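Local coordinates for tetratricopeptide TPR_2 repeat protein (Thermobaculum terrenum, PDB 5DJS) that is of unknown function but joins tetratricopeptide repeats to a GT-B-type fold of the family 41 glycosyl transferase kind, with uridine-5'-diphosphate bound in the model, at residues 75-80 / 108-113; 112-117 / 141-146; 434-439 / 469-474; 458-463 / 483-488. The protein carries 1 engineered substitution. All blocks are in the same frame, centred on the assembly; numbering follows the deposited sequence.

Interaction 1. Residues 75-80 / 108-113; sequences GEASYH and PDYHRA
Tyr-110 lays the edge of its phenol ring against the first turn of helix 77-89, meeting Ala-77 and Ser-78. On Ala-77 it meets both the methyl group and the backbone: Tyr-110 CE2 lies 3.9 Å from Ala-77 CB and 3.8 Å from Ala-77 O, the carbonyl oxygen lying near the ring plane. Farther along, Tyr-110 OH rests 3.3 Å from Ser-78 CA. These are packing contacts, with no hydrogen bond between the segments. The ring reaches this position because CG stands opposite the backbone N of Tyr-110 (chi1 -156°), which sends the phenol out from the start of helix 111-120. One ring face is backed by Ala-113 CB, 3.6 Å above the plane and displaced toward the rim. Tyr-81 also meets the ring, Arg-107 makes a cation-pi contact with it, and Leu-104 of helix 93-106 packs against it.

On the other side, Glu-76 fixes the helix start that Tyr-110 touches. It is the N-cap of helix 77-89, and Glu-76 OE2 accepts from Ser-78 N at 3.1 Å, with an N-H...O angle of 159°. Ser-78 OG gives Glu-76 OE2 a second bond of 2.8 Å, and the two donors approach from opposite faces of the carboxylate. Ala-77 packs on Leu-106, which places the intervening helix 93-106 beside the contact, in the helix-on-helix stacking of a tetratricopeptide array. The chemistry is divided accordingly: polar bonds within 75-80 set the helix end, while contact with 108-113 rests on the shape of an aromatic edge.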
loop_
_atom_site.group_PDB
_atom_site.type_symbol
_atom_site.label_atom_id
_atom_site.label_comp_id
_atom_site.label_asym_id
_atom_site.label_seq_id
_atom_site.Cartn_x
_atom_site.Cartn_y
_atom_site.Cartn_z
ATOM N N GLY A 75 -14.906 25.116 -8.339
ATOM C CA GLY A 75 -15.311 24.307 -9.489
ATOM C C GLY A 75 -14.247 23.346 -9.979
ATOM O O GLY A 75 -14.558 22.435 -10.755
ATOM N N GLU A 76 -13.000 23.542 -9.538
ATOM C CA GLU A 76 -11.854 22.765 -10.026
ATOM C C GLU A 76 -11.813 21.444 -9.281
ATOM O O GLU A 76 -11.526 21.424 -8.101
ATOM C CB GLU A 76 -10.551 23.574 -9.863
ATOM C CG GLU A 76 -9.247 22.844 -10.191
ATOM C CD GLU A 76 -9.264 22.150 -11.534
ATOM O OE1 GLU A 76 -9.461 22.843 -12.548
ATOM O OE2 GLU A 76 -9.079 20.916 -11.571
ATOM N N ALA A 77 -12.122 20.355 -9.985
ATOM C CA ALA A 77 -12.210 19.007 -9.409
ATOM C C ALA A 77 -10.910 18.482 -8.798
ATOM O O ALA A 77 -10.960 17.751 -7.801
ATOM C CB ALA A 77 -12.695 18.016 -10.460
ATOM N N SER A 78 -9.763 18.813 -9.390
ATOM C CA SER A 78 -8.482 18.278 -8.906
ATOM C C SER A 78 -8.122 18.779 -7.505
ATOM O O SER A 78 -7.456 18.078 -6.756
ATOM C CB SER A 78 -7.335 18.563 -9.890
ATOM O OG SER A 78 -7.018 19.945 -9.954
ATOM N N TYR A 79 -8.579 19.978 -7.155
ATOM C CA TYR A 79 -8.343 20.541 -5.825
ATOM C C TYR A 79 -9.128 19.765 -4.770
ATOM O O TYR A 79 -8.623 19.535 -3.665
ATOM C CB TYR A 79 -8.731 22.027 -5.764
ATOM C CG TYR A 79 -7.987 22.972 -6.713
ATOM C CD1 TYR A 79 -6.928 22.537 -7.521
ATOM C CD2 TYR A 79 -8.333 24.320 -6.776
ATOM C CE1 TYR A 79 -6.266 23.408 -8.371
ATOM C CE2 TYR A 79 -7.668 25.194 -7.626
ATOM C CZ TYR A 79 -6.633 24.729 -8.419
ATOM O OH TYR A 79 -5.959 25.584 -9.264
ATOM N N HIS A 80 -10.355 19.368 -5.120
ATOM C CA HIS A 80 -11.161 18.473 -4.280
ATOM C C HIS A 80 -10.564 17.078 -4.172
ATOM O O HIS A 80 -10.535 16.513 -3.082
ATOM C CB HIS A 80 -12.592 18.365 -4.796
ATOM C CG HIS A 80 -13.366 19.640 -4.689
ATOM N ND1 HIS A 80 -14.035 20.012 -3.541
ATOM C CD2 HIS A 80 -13.594 20.623 -5.593
ATOM C CE1 HIS A 80 -14.638 21.170 -3.745
ATOM N NE2 HIS A 80 -14.384 21.562 -4.980
ATOM N N PRO A 108 -17.051 13.962 -13.975
ATOM C CA PRO A 108 -17.429 12.539 -13.920
ATOM C C PRO A 108 -16.473 11.562 -14.584
ATOM O O PRO A 108 -16.514 10.392 -14.239
ATOM C CB PRO A 108 -18.792 12.512 -14.613
ATOM C CG PRO A 108 -19.343 13.871 -14.370
ATOM C CD PRO A 108 -18.156 14.785 -14.495
ATOM N N ASP A 109 -15.632 12.030 -15.512
ATOM C CA ASP A 109 -14.618 11.183 -16.150
ATOM C C ASP A 109 -13.216 11.350 -15.524
ATOM O O ASP A 109 -12.211 11.443 -16.230
ATOM C CB ASP A 109 -14.617 11.358 -17.687
ATOM C CG ASP A 109 -14.096 12.717 -18.156
ATOM O OD1 ASP A 109 -14.003 13.675 -17.357
ATOM O OD2 ASP A 109 -13.780 12.814 -19.358
ATOM N N TYR A 110 -13.168 11.351 -14.192
ATOM C CA TYR A 110 -11.933 11.524 -13.429
ATOM C C TYR A 110 -11.492 10.133 -12.967
ATOM O O TYR A 110 -11.840 9.707 -11.861
ATOM C CB TYR A 110 -12.195 12.444 -12.216
ATOM C CG TYR A 110 -11.000 13.188 -11.633
ATOM C CD1 TYR A 110 -9.682 12.729 -11.780
ATOM C CD2 TYR A 110 -11.198 14.342 -10.881
ATOM C CE1 TYR A 110 -8.611 13.417 -11.229
ATOM C CE2 TYR A 110 -10.129 15.038 -10.330
ATOM C CZ TYR A 110 -8.841 14.573 -10.503
ATOM O OH TYR A 110 -7.786 15.276 -9.950
ATOM N N HIS A 111 -10.720 9.429 -13.801
ATOM C CA HIS A 111 -10.298 8.058 -13.479
ATOM C C HIS A 111 -9.424 7.911 -12.208
ATOM O O HIS A 111 -9.482 6.871 -11.555
ATOM C CB HIS A 111 -9.661 7.342 -14.697
ATOM C CG HIS A 111 -8.381 7.946 -15.193
ATOM N ND1 HIS A 111 -8.141 8.158 -16.531
ATOM C CD2 HIS A 111 -7.267 8.368 -14.546
ATOM C CE1 HIS A 111 -6.943 8.691 -16.689
ATOM N NE2 HIS A 111 -6.393 8.833 -15.497
ATOM N N ARG A 112 -8.639 8.934 -11.853
ATOM C CA ARG A 112 -7.769 8.865 -10.662
ATOM C C ARG A 112 -8.571 9.051 -9.379
ATOM O O ARG A 112 -8.288 8.406 -8.378
ATOM C CB ARG A 112 -6.617 9.878 -10.727
ATOM C CG ARG A 112 -5.368 9.344 -11.416
ATOM C CD ARG A 112 -4.204 10.323 -11.346
ATOM N NE ARG A 112 -3.689 10.475 -9.978
ATOM C CZ ARG A 112 -2.759 11.355 -9.592
ATOM N NH1 ARG A 112 -2.204 12.202 -10.461
ATOM N NH2 ARG A 112 -2.381 11.395 -8.315
ATOM N N ALA A 113 -9.574 9.928 -9.422
ATOM C CA ALA A 113 -10.483 10.156 -8.290
ATOM C C ALA A 113 -11.399 8.958 -8.081
ATOM O O ALA A 113 -11.744 8.626 -6.955
ATOM C CB ALA A 113 -11.315 11.412 -8.517
#

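Interaction 2. Residues 112-117 / 141-146; sequences RAHSGL and RRYADP
His-114 on helix 111-120 faces Arg-142 and Tyr-143 at the end of helix 129-143, but the direct approach is slack. His-114 CD2 comes 4.5 Å from Tyr-143 CE2, and His-114 NE2 stays 4.4 Å from Arg-142 NE; neither pair is a bond. The histidine carbon lies at the edge of the Tyr-143 ring, near its plane, whereas the approach to Arg-142 is oblique. A chi1 of -159° carries the imidazole away from its own backbone N and across toward helix 129-143.

The closer packing is completed by Trp-139, one turn before Tyr-143. Its ring meets that of His-114 with planes about 55° apart and stands edge-to-face with Tyr-143, while Leu-135 and Leu-104 also touch His-114. Within its own segment Tyr-143 is covered on one face by Arg-142 CB, 3.6 Å above the ring centre.

The solvent side belongs to the arginines. Exposed Arg-142 turns its NE to a salt bridge with Asp-138. Arg-141 NH2 sits 3.5 Å above the Arg-142 guanidinium plane, offset toward its rim, while Arg-141 NH1 makes only a long, weak ion pair with Asp-138. That anion would partly offset the positive charge facing the imidazole. With no hydrogen bond or ion pair between the segments, the direct contact is loose, and the junction relies largely on Trp-139 and the leucines beside His-114.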
loop_
_atom_site.group_PDB
_atom_site.type_symbol
_atom_site.label_atom_id
_atom_site.label_comp_id
_atom_site.label_asym_id
_atom_site.label_seq_id
_atom_site.Cartn_x
_atom_site.Cartn_y
_atom_site.Cartn_z
ATOM N N ARG A 112 -8.639 8.934 -11.853
ATOM C CA ARG A 112 -7.769 8.865 -10.662
ATOM C C ARG A 112 -8.571 9.051 -9.379
ATOM O O ARG A 112 -8.288 8.406 -8.378
ATOM C CB ARG A 112 -6.617 9.878 -10.727
ATOM C CG ARG A 112 -5.368 9.344 -11.416
ATOM C CD ARG A 112 -4.204 10.323 -11.346
ATOM N NE ARG A 112 -3.689 10.475 -9.978
ATOM C CZ ARG A 112 -2.759 11.355 -9.592
ATOM N NH1 ARG A 112 -2.204 12.202 -10.461
ATOM N NH2 ARG A 112 -2.381 11.395 -8.315
ATOM N N ALA A 113 -9.574 9.928 -9.422
ATOM C CA ALA A 113 -10.483 10.156 -8.290
ATOM C C ALA A 113 -11.399 8.958 -8.081
ATOM O O ALA A 113 -11.744 8.626 -6.955
ATOM C CB ALA A 113 -11.315 11.412 -8.517
ATOM N N HIS A 114 -11.780 8.313 -9.176
ATOM C CA HIS A 114 -12.594 7.103 -9.134
ATOM C C HIS A 114 -11.810 5.952 -8.473
ATOM O O HIS A 114 -12.378 5.232 -7.659
ATOM C CB HIS A 114 -13.034 6.738 -10.556
ATOM C CG HIS A 114 -14.236 5.846 -10.633
ATOM N ND1 HIS A 114 -14.319 4.626 -9.995
ATOM C CD2 HIS A 114 -15.389 5.981 -11.325
ATOM C CE1 HIS A 114 -15.482 4.065 -10.266
ATOM N NE2 HIS A 114 -16.149 4.864 -11.072
ATOM N N SER A 115 -10.525 5.790 -8.816
ATOM C CA SER A 115 -9.635 4.832 -8.123
ATOM C C SER A 115 -9.518 5.190 -6.646
ATOM O O SER A 115 -9.798 4.362 -5.767
ATOM C CB SER A 115 -8.210 4.836 -8.697
ATOM O OG SER A 115 -8.141 4.273 -9.981
ATOM N N GLY A 116 -9.091 6.428 -6.393
ATOM C CA GLY A 116 -8.879 6.937 -5.042
ATOM C C GLY A 116 -10.066 6.654 -4.149
ATOM O O GLY A 116 -9.904 6.186 -3.021
ATOM N N LEU A 117 -11.260 6.919 -4.675
ATOM C CA LEU A 117 -12.511 6.611 -3.981
ATOM C C LEU A 117 -12.611 5.113 -3.688
ATOM O O LEU A 117 -12.834 4.727 -2.540
ATOM C CB LEU A 117 -13.714 7.100 -4.800
ATOM C CG LEU A 117 -15.114 6.824 -4.250
ATOM C CD1 LEU A 117 -15.317 7.483 -2.897
ATOM C CD2 LEU A 117 -16.159 7.304 -5.237
ATOM N N ARG A 141 -15.193 -0.765 -16.509
ATOM C CA ARG A 141 -16.099 -0.582 -17.651
ATOM C C ARG A 141 -15.875 0.756 -18.359
ATOM O O ARG A 141 -15.909 0.817 -19.579
ATOM C CB ARG A 141 -17.556 -0.703 -17.195
ATOM C CG ARG A 141 -18.537 -1.069 -18.295
ATOM C CD ARG A 141 -19.975 -0.778 -17.887
ATOM N NE ARG A 141 -20.140 0.631 -17.476
ATOM C CZ ARG A 141 -20.501 1.068 -16.263
ATOM N NH1 ARG A 141 -20.801 0.232 -15.267
ATOM N NH2 ARG A 141 -20.579 2.379 -16.047
ATOM N N ARG A 142 -15.630 1.808 -17.585
ATOM C CA ARG A 142 -15.435 3.149 -18.125
ATOM C C ARG A 142 -14.090 3.327 -18.813
ATOM O O ARG A 142 -14.040 3.881 -19.909
ATOM C CB ARG A 142 -15.576 4.205 -17.021
ATOM C CG ARG A 142 -17.006 4.404 -16.550
ATOM C CD ARG A 142 -17.100 5.434 -15.436
ATOM N NE ARG A 142 -18.416 5.373 -14.813
ATOM C CZ ARG A 142 -19.546 5.863 -15.329
ATOM N NH1 ARG A 142 -19.554 6.492 -16.502
ATOM N NH2 ARG A 142 -20.688 5.723 -14.652
ATOM N N TYR A 143 -13.010 2.874 -18.164
ATOM C CA TYR A 143 -11.636 3.253 -18.550
ATOM C C TYR A 143 -10.713 2.132 -19.037
ATOM O O TYR A 143 -9.671 2.415 -19.632
ATOM C CB TYR A 143 -10.970 3.996 -17.384
ATOM C CG TYR A 143 -11.803 5.146 -16.871
ATOM C CD1 TYR A 143 -12.205 6.177 -17.729
ATOM C CD2 TYR A 143 -12.219 5.196 -15.541
ATOM C CE1 TYR A 143 -12.991 7.229 -17.265
ATOM C CE2 TYR A 143 -13.000 6.236 -15.073
ATOM C CZ TYR A 143 -13.386 7.244 -15.925
ATOM O OH TYR A 143 -14.156 8.237 -15.384
ATOM N N ALA A 144 -11.089 0.878 -18.808
ATOM C CA ALA A 144 -10.189 -0.255 -19.034
ATOM C C ALA A 144 -10.727 -1.232 -20.065
ATOM O O ALA A 144 -10.075 -1.481 -21.074
ATOM C CB ALA A 144 -9.930 -0.976 -17.723
ATOM N N ASP A 145 -11.906 -1.788 -19.804
ATOM C CA ASP A 145 -12.496 -2.825 -20.668
ATOM C C ASP A 145 -12.743 -2.421 -22.137
ATOM O O ASP A 145 -12.648 -3.272 -23.019
ATOM C CB ASP A 145 -13.781 -3.385 -20.038
ATOM C CG ASP A 145 -13.519 -4.179 -18.749
ATOM O OD1 ASP A 145 -12.339 -4.322 -18.327
ATOM O OD2 ASP A 145 -14.507 -4.664 -18.153
ATOM N N PRO A 146 -13.062 -1.139 -22.411
ATOM C CA PRO A 146 -13.114 -0.686 -23.808
ATOM C C PRO A 146 -11.837 -0.928 -24.605
ATOM O O PRO A 146 -11.916 -1.217 -25.797
ATOM C CB PRO A 146 -13.382 0.818 -23.672
ATOM C CG PRO A 146 -14.236 0.906 -22.450
ATOM C CD PRO A 146 -13.713 -0.161 -21.514
#

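Interaction 3. Residues 434-439 / 469-474; sequences PVVTLE and IDIALG
In the six-stranded parallel sheet of the GT-B half that carries the residues around the bound uridine-5'-diphosphate, strand 435-438 packs against helix 465-477, where Val-436 meets Ile-471 and Ala-472. The backbones come close, with Val-436 CA 6.5 Å from Ala-472 CA, consistent with the small side chain of Ala-472.

Both methyls of the valine are used. Val-436 CG1 touches Ile-471 CG2 at 3.9 Å and Ile-471 CB at 4.1 Å, so it meets the branch point of the isoleucine as well as its short arm. The other methyl, Val-436 CG2, lies 4.2 Å from Ala-472 CA and 4.4 Å from Ala-472 CB, against the helix backbone itself. The valine torsion (chi1 -171°) sets CG1 opposite the backbone N and directs it onto Ile-471, while CG2 sits between Ile-471 CG2 and the backbone of Ala-472. On Ile-471 a chi1 of -68° puts CG2, rather than the longer CG1 arm, opposite its own N, and it is this methyl that meets the valine; the two side chains cross at a slant.

The strand side is held by backbone bonds from Val-436 to Ala-413 and Asp-415, and on the helix side Ala-472 also packs on Ile-353 of helix 344-356. Neighbouring residues serve other helices: Val-435 packs on helix 423-430 and Thr-437 on helix 447-454. The side chain of Val-436 is about 14 Å from uridine-5'-diphosphate, so the contact is sheet-to-helix packing and not pocket lining. Carbon-only touching between the side chains means that close fit and burial, with no directional bond, join this helix to the strand.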
loop_
_atom_site.group_PDB
_atom_site.type_symbol
_atom_site.label_atom_id
_atom_site.label_comp_id
_atom_site.label_asym_id
_atom_site.label_seq_id
_atom_site.Cartn_x
_atom_site.Cartn_y
_atom_site.Cartn_z
ATOM N N PRO A 434 4.788 -10.182 19.248
ATOM C CA PRO A 434 3.555 -10.755 18.714
ATOM C C PRO A 434 2.569 -9.677 18.241
ATOM O O PRO A 434 2.638 -8.521 18.692
ATOM C CB PRO A 434 2.971 -11.545 19.899
ATOM C CG PRO A 434 3.708 -11.108 21.112
ATOM C CD PRO A 434 4.801 -10.168 20.719
ATOM N N VAL A 435 1.661 -10.077 17.344
ATOM C CA VAL A 435 0.691 -9.181 16.718
ATOM C C VAL A 435 -0.703 -9.763 16.901
ATOM O O VAL A 435 -0.934 -10.911 16.519
ATOM C CB VAL A 435 0.970 -9.031 15.206
ATOM C CG1 VAL A 435 -0.012 -8.065 14.553
ATOM C CG2 VAL A 435 2.400 -8.559 14.961
ATOM N N VAL A 436 -1.622 -8.978 17.468
ATOM C CA VAL A 436 -3.030 -9.369 17.579
ATOM C C VAL A 436 -3.790 -8.760 16.393
ATOM O O VAL A 436 -3.548 -7.606 16.033
ATOM C CB VAL A 436 -3.657 -8.881 18.899
ATOM C CG1 VAL A 436 -5.052 -9.476 19.097
ATOM C CG2 VAL A 436 -2.760 -9.232 20.091
ATOM N N THR A 437 -4.685 -9.543 15.779
ATOM C CA THR A 437 -5.454 -9.121 14.599
ATOM C C THR A 437 -6.877 -9.630 14.657
ATOM O O THR A 437 -7.168 -10.583 15.382
ATOM C CB THR A 437 -4.871 -9.671 13.278
ATOM O OG1 THR A 437 -5.115 -11.083 13.173
ATOM C CG2 THR A 437 -3.390 -9.461 13.206
ATOM N N LEU A 438 -7.751 -8.995 13.876
ATOM C CA LEU A 438 -9.047 -9.568 13.518
ATOM C C LEU A 438 -8.939 -10.174 12.109
ATOM O O LEU A 438 -8.399 -9.554 11.192
ATOM C CB LEU A 438 -10.147 -8.507 13.566
ATOM C CG LEU A 438 -11.572 -8.937 13.173
ATOM C CD1 LEU A 438 -12.124 -9.974 14.136
ATOM C CD2 LEU A 438 -12.523 -7.748 13.092
ATOM N N GLU A 439 -9.437 -11.397 11.954
ATOM C CA GLU A 439 -9.567 -12.025 10.647
ATOM C C GLU A 439 -10.898 -11.546 10.078
ATOM O O GLU A 439 -11.962 -11.997 10.516
ATOM C CB GLU A 439 -9.517 -13.558 10.780
ATOM C CG GLU A 439 -9.496 -14.317 9.466
ATOM C CD GLU A 439 -9.361 -15.821 9.650
ATOM O OE1 GLU A 439 -8.287 -16.352 9.291
ATOM O OE2 GLU A 439 -10.319 -16.466 10.149
ATOM N N ILE A 469 -10.107 -8.313 21.711
ATOM C CA ILE A 469 -9.831 -7.719 23.027
ATOM C C ILE A 469 -9.240 -8.773 23.974
ATOM O O ILE A 469 -8.171 -8.552 24.551
ATOM C CB ILE A 469 -11.108 -7.095 23.656
ATOM C CG1 ILE A 469 -11.583 -5.881 22.840
ATOM C CG2 ILE A 469 -10.853 -6.643 25.090
ATOM C CD1 ILE A 469 -13.022 -5.476 23.098
ATOM N N ASP A 470 -9.935 -9.911 24.104
ATOM C CA ASP A 470 -9.543 -11.010 25.015
ATOM C C ASP A 470 -8.122 -11.518 24.781
ATOM O O ASP A 470 -7.391 -11.776 25.741
ATOM C CB ASP A 470 -10.511 -12.199 24.907
ATOM C CG ASP A 470 -11.888 -11.898 25.468
ATOM O OD1 ASP A 470 -12.108 -10.807 26.030
ATOM O OD2 ASP A 470 -12.773 -12.762 25.338
ATOM N N ILE A 471 -7.739 -11.659 23.512
ATOM C CA ILE A 471 -6.381 -12.090 23.163
ATOM C C ILE A 471 -5.351 -11.046 23.612
ATOM O O ILE A 471 -4.312 -11.410 24.162
ATOM C CB ILE A 471 -6.252 -12.432 21.656
ATOM C CG1 ILE A 471 -7.064 -13.700 21.349
ATOM C CG2 ILE A 471 -4.793 -12.661 21.261
ATOM C CD1 ILE A 471 -7.315 -13.969 19.878
ATOM N N ALA A 472 -5.651 -9.766 23.394
ATOM C CA ALA A 472 -4.757 -8.671 23.794
ATOM C C ALA A 472 -4.645 -8.536 25.320
ATOM O O ALA A 472 -3.571 -8.209 25.839
ATOM C CB ALA A 472 -5.216 -7.354 23.182
ATOM N N LEU A 473 -5.759 -8.761 26.017
ATOM C CA LEU A 473 -5.784 -8.813 27.485
ATOM C C LEU A 473 -4.939 -9.973 28.021
ATOM O O LEU A 473 -4.082 -9.769 28.888
ATOM C CB LEU A 473 -7.231 -8.919 27.999
ATOM C CG LEU A 473 -7.983 -7.624 28.335
ATOM C CD1 LEU A 473 -7.642 -6.467 27.411
ATOM C CD2 LEU A 473 -9.493 -7.861 28.361
ATOM N N GLY A 474 -5.184 -11.175 27.492
ATOM C CA GLY A 474 -4.423 -12.376 27.850
ATOM C C GLY A 474 -2.914 -12.229 27.732
ATOM O O GLY A 474 -2.180 -12.734 28.577
#

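Interaction 4. Residues 458-463 / 483-488; sequences QELVSR and ARLREH
Glu-459 and Arg-484 form a salt bridge in which a single carboxylate oxygen does the accepting. Arg-484 NH2 gives Glu-459 OE2 a bond of 2.9 Å with an N-H...O angle of 162°, taken by the syn lone pair. Arg-484 NH1 adds only a weak bond to Glu-459 OE2, at 3.4 Å. The carboxylate and guanidinium planes are nearly coplanar, 19° apart, and the oxygen lies at the guanidinium edge. To present that edge the arginine chain, extended at first, bends at chi3 (62°).

Beside the ion pair, the methyl Leu-485 CD1 packs alongside the carboxylate, 3.9 Å from Glu-459 OE2. The apolar part is Leu-460 CD2 against Leu-485 CD2, also at 3.9 Å, where the two side chains run antiparallel as they pass. Leu-475 of helix 465-477 touches both leucines.

Two backbone donors are met locally: Val-461 N bonds to Gln-458 O at 3.2 Å, and His-488 N to Arg-484 O at 2.9 Å. Ser-462 instead bonds across the sheet, its backbone to Thr-437 and Glu-439 and its OG to Thr-437 O, while Glu-487 pairs with Arg-490. The arrangement, a buried leucine contact with an ion pair at its margin, fastens the long helix 479-521 to the turn leading into strand 461-462, the outermost strand of a Rossmann-like parallel sheet in a GT-B fold.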
loop_
_atom_site.group_PDB
_atom_site.type_symbol
_atom_site.label_atom_id
_atom_site.label_comp_id
_atom_site.label_asym_id
_atom_site.label_seq_id
_atom_site.Cartn_x
_atom_site.Cartn_y
_atom_site.Cartn_z
ATOM N N GLN A 458 -1.642 -18.958 15.154
ATOM C CA GLN A 458 -3.113 -18.865 15.015
ATOM C C GLN A 458 -3.840 -18.446 16.304
ATOM O O GLN A 458 -5.003 -18.011 16.255
ATOM C CB GLN A 458 -3.758 -20.156 14.438
ATOM C CG GLN A 458 -3.327 -21.513 15.006
ATOM C CD GLN A 458 -2.037 -22.107 14.404
ATOM O OE1 GLN A 458 -1.313 -22.822 15.101
ATOM N NE2 GLN A 458 -1.741 -21.817 13.126
ATOM N N GLU A 459 -3.169 -18.585 17.446
ATOM C CA GLU A 459 -3.722 -18.156 18.734
ATOM C C GLU A 459 -3.800 -16.625 18.865
ATOM O O GLU A 459 -4.502 -16.124 19.744
ATOM C CB GLU A 459 -2.919 -18.761 19.893
ATOM C CG GLU A 459 -1.567 -18.115 20.119
ATOM C CD GLU A 459 -0.591 -19.041 20.800
ATOM O OE1 GLU A 459 0.149 -19.737 20.082
ATOM O OE2 GLU A 459 -0.564 -19.074 22.048
ATOM N N LEU A 460 -3.084 -15.894 18.005
ATOM C CA LEU A 460 -3.189 -14.433 17.927
ATOM C C LEU A 460 -4.201 -13.922 16.875
ATOM O O LEU A 460 -4.189 -12.742 16.523
ATOM C CB LEU A 460 -1.805 -13.836 17.645
ATOM C CG LEU A 460 -0.650 -14.270 18.546
ATOM C CD1 LEU A 460 0.594 -13.454 18.239
ATOM C CD2 LEU A 460 -1.011 -14.118 20.014
ATOM N N VAL A 461 -5.102 -14.786 16.413
ATOM C CA VAL A 461 -6.027 -14.454 15.327
ATOM C C VAL A 461 -7.473 -14.553 15.823
ATOM O O VAL A 461 -8.013 -15.646 15.977
ATOM C CB VAL A 461 -5.801 -15.389 14.108
ATOM C CG1 VAL A 461 -6.796 -15.102 12.999
ATOM C CG2 VAL A 461 -4.369 -15.250 13.588
ATOM N N SER A 462 -8.103 -13.405 16.052
ATOM C CA SER A 462 -9.497 -13.369 16.479
ATOM C C SER A 462 -10.424 -13.433 15.278
ATOM O O SER A 462 -10.072 -12.971 14.205
ATOM C CB SER A 462 -9.774 -12.099 17.277
ATOM O OG SER A 462 -9.386 -10.953 16.549
ATOM N N ARG A 463 -11.590 -14.039 15.469
ATOM C CA ARG A 463 -12.665 -14.052 14.477
ATOM C C ARG A 463 -13.782 -13.060 14.850
ATOM O O ARG A 463 -14.696 -12.857 14.055
ATOM C CB ARG A 463 -13.260 -15.466 14.333
ATOM C CG ARG A 463 -12.242 -16.599 14.156
ATOM C CD ARG A 463 -12.513 -17.751 15.124
ATOM N NE ARG A 463 -11.362 -18.651 15.263
ATOM C CZ ARG A 463 -11.129 -19.755 14.540
ATOM N NH1 ARG A 463 -11.965 -20.162 13.580
ATOM N NH2 ARG A 463 -10.028 -20.471 14.782
ATOM N N ALA A 483 6.902 -14.840 26.706
ATOM C CA ALA A 483 8.229 -15.454 26.553
ATOM C C ALA A 483 8.184 -16.709 25.681
ATOM O O ALA A 483 9.173 -17.026 25.017
ATOM C CB ALA A 483 8.832 -15.778 27.907
ATOM N N ARG A 484 7.055 -17.422 25.692
ATOM C CA ARG A 484 6.836 -18.526 24.754
ATOM C C ARG A 484 6.793 -18.022 23.310
ATOM O O ARG A 484 7.506 -18.527 22.432
ATOM C CB ARG A 484 5.557 -19.288 25.105
ATOM C CG ARG A 484 5.263 -20.457 24.180
ATOM C CD ARG A 484 4.254 -21.437 24.776
ATOM N NE ARG A 484 2.967 -20.795 25.012
ATOM C CZ ARG A 484 2.072 -20.484 24.071
ATOM N NH1 ARG A 484 2.285 -20.761 22.782
ATOM N NH2 ARG A 484 0.939 -19.879 24.423
ATOM N N LEU A 485 5.966 -17.005 23.085
ATOM C CA LEU A 485 5.823 -16.388 21.769
ATOM C C LEU A 485 7.107 -15.696 21.298
ATOM O O LEU A 485 7.450 -15.799 20.125
ATOM C CB LEU A 485 4.630 -15.423 21.752
ATOM C CG LEU A 485 3.215 -15.977 21.476
ATOM C CD1 LEU A 485 2.994 -17.428 21.896
ATOM C CD2 LEU A 485 2.169 -15.089 22.137
ATOM N N ARG A 486 7.833 -15.022 22.189
ATOM C CA ARG A 486 9.135 -14.428 21.806
ATOM C C ARG A 486 10.147 -15.473 21.283
ATOM O O ARG A 486 10.950 -15.180 20.398
ATOM C CB ARG A 486 9.752 -13.633 22.961
ATOM C CG ARG A 486 10.805 -12.623 22.517
ATOM C CD ARG A 486 11.037 -11.564 23.585
ATOM N NE ARG A 486 12.038 -10.563 23.206
ATOM C CZ ARG A 486 13.365 -10.743 23.224
ATOM N NH1 ARG A 486 14.163 -9.739 22.870
ATOM N NH2 ARG A 486 13.916 -11.908 23.577
ATOM N N GLU A 487 10.087 -16.688 21.831
ATOM C CA GLU A 487 10.942 -17.798 21.383
ATOM C C GLU A 487 10.440 -18.448 20.094
ATOM O O GLU A 487 11.241 -18.827 19.221
ATOM C CB GLU A 487 11.073 -18.874 22.470
ATOM C CG GLU A 487 12.424 -18.883 23.154
ATOM C CD GLU A 487 13.537 -19.411 22.258
ATOM O OE1 GLU A 487 13.422 -20.549 21.728
ATOM O OE2 GLU A 487 14.539 -18.678 22.090
ATOM N N HIS A 488 9.119 -18.597 19.987
ATOM C CA HIS A 488 8.499 -19.061 18.741
ATOM C C HIS A 488 8.962 -18.190 17.568
ATOM O O HIS A 488 9.344 -18.708 16.521
ATOM C CB HIS A 488 6.974 -19.026 18.850
ATOM C CG HIS A 488 6.277 -19.938 17.889
ATOM N ND1 HIS A 488 6.356 -19.785 16.520
ATOM C CD2 HIS A 488 5.478 -21.010 18.108
ATOM C CE1 HIS A 488 5.640 -20.731 15.938
ATOM N NE2 HIS A 488 5.095 -21.484 16.876
#

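Overall arrangement
Interactions 1 and 2 share helix 111-120, and their centres lie about 12 Å apart; Tyr-143 of the second packs on Asp-109 and His-111 of the first. Both rest on aromatic side chains between helices and are partly buried. Interactions 3 and 4, on the other side of the chain's centre, have centres about 9 Å apart and join the last two strands at one side of a parallel sheet to helices 465-477 and 479-521: strands 435-438 and 461-462 are neighbours, linked through Ser-462. Interaction 3 is the buried contact, purely aliphatic. Interaction 4 alone has a salt bridge between its segments; in interaction 2 the arginine's main charged partner lies on its own helix.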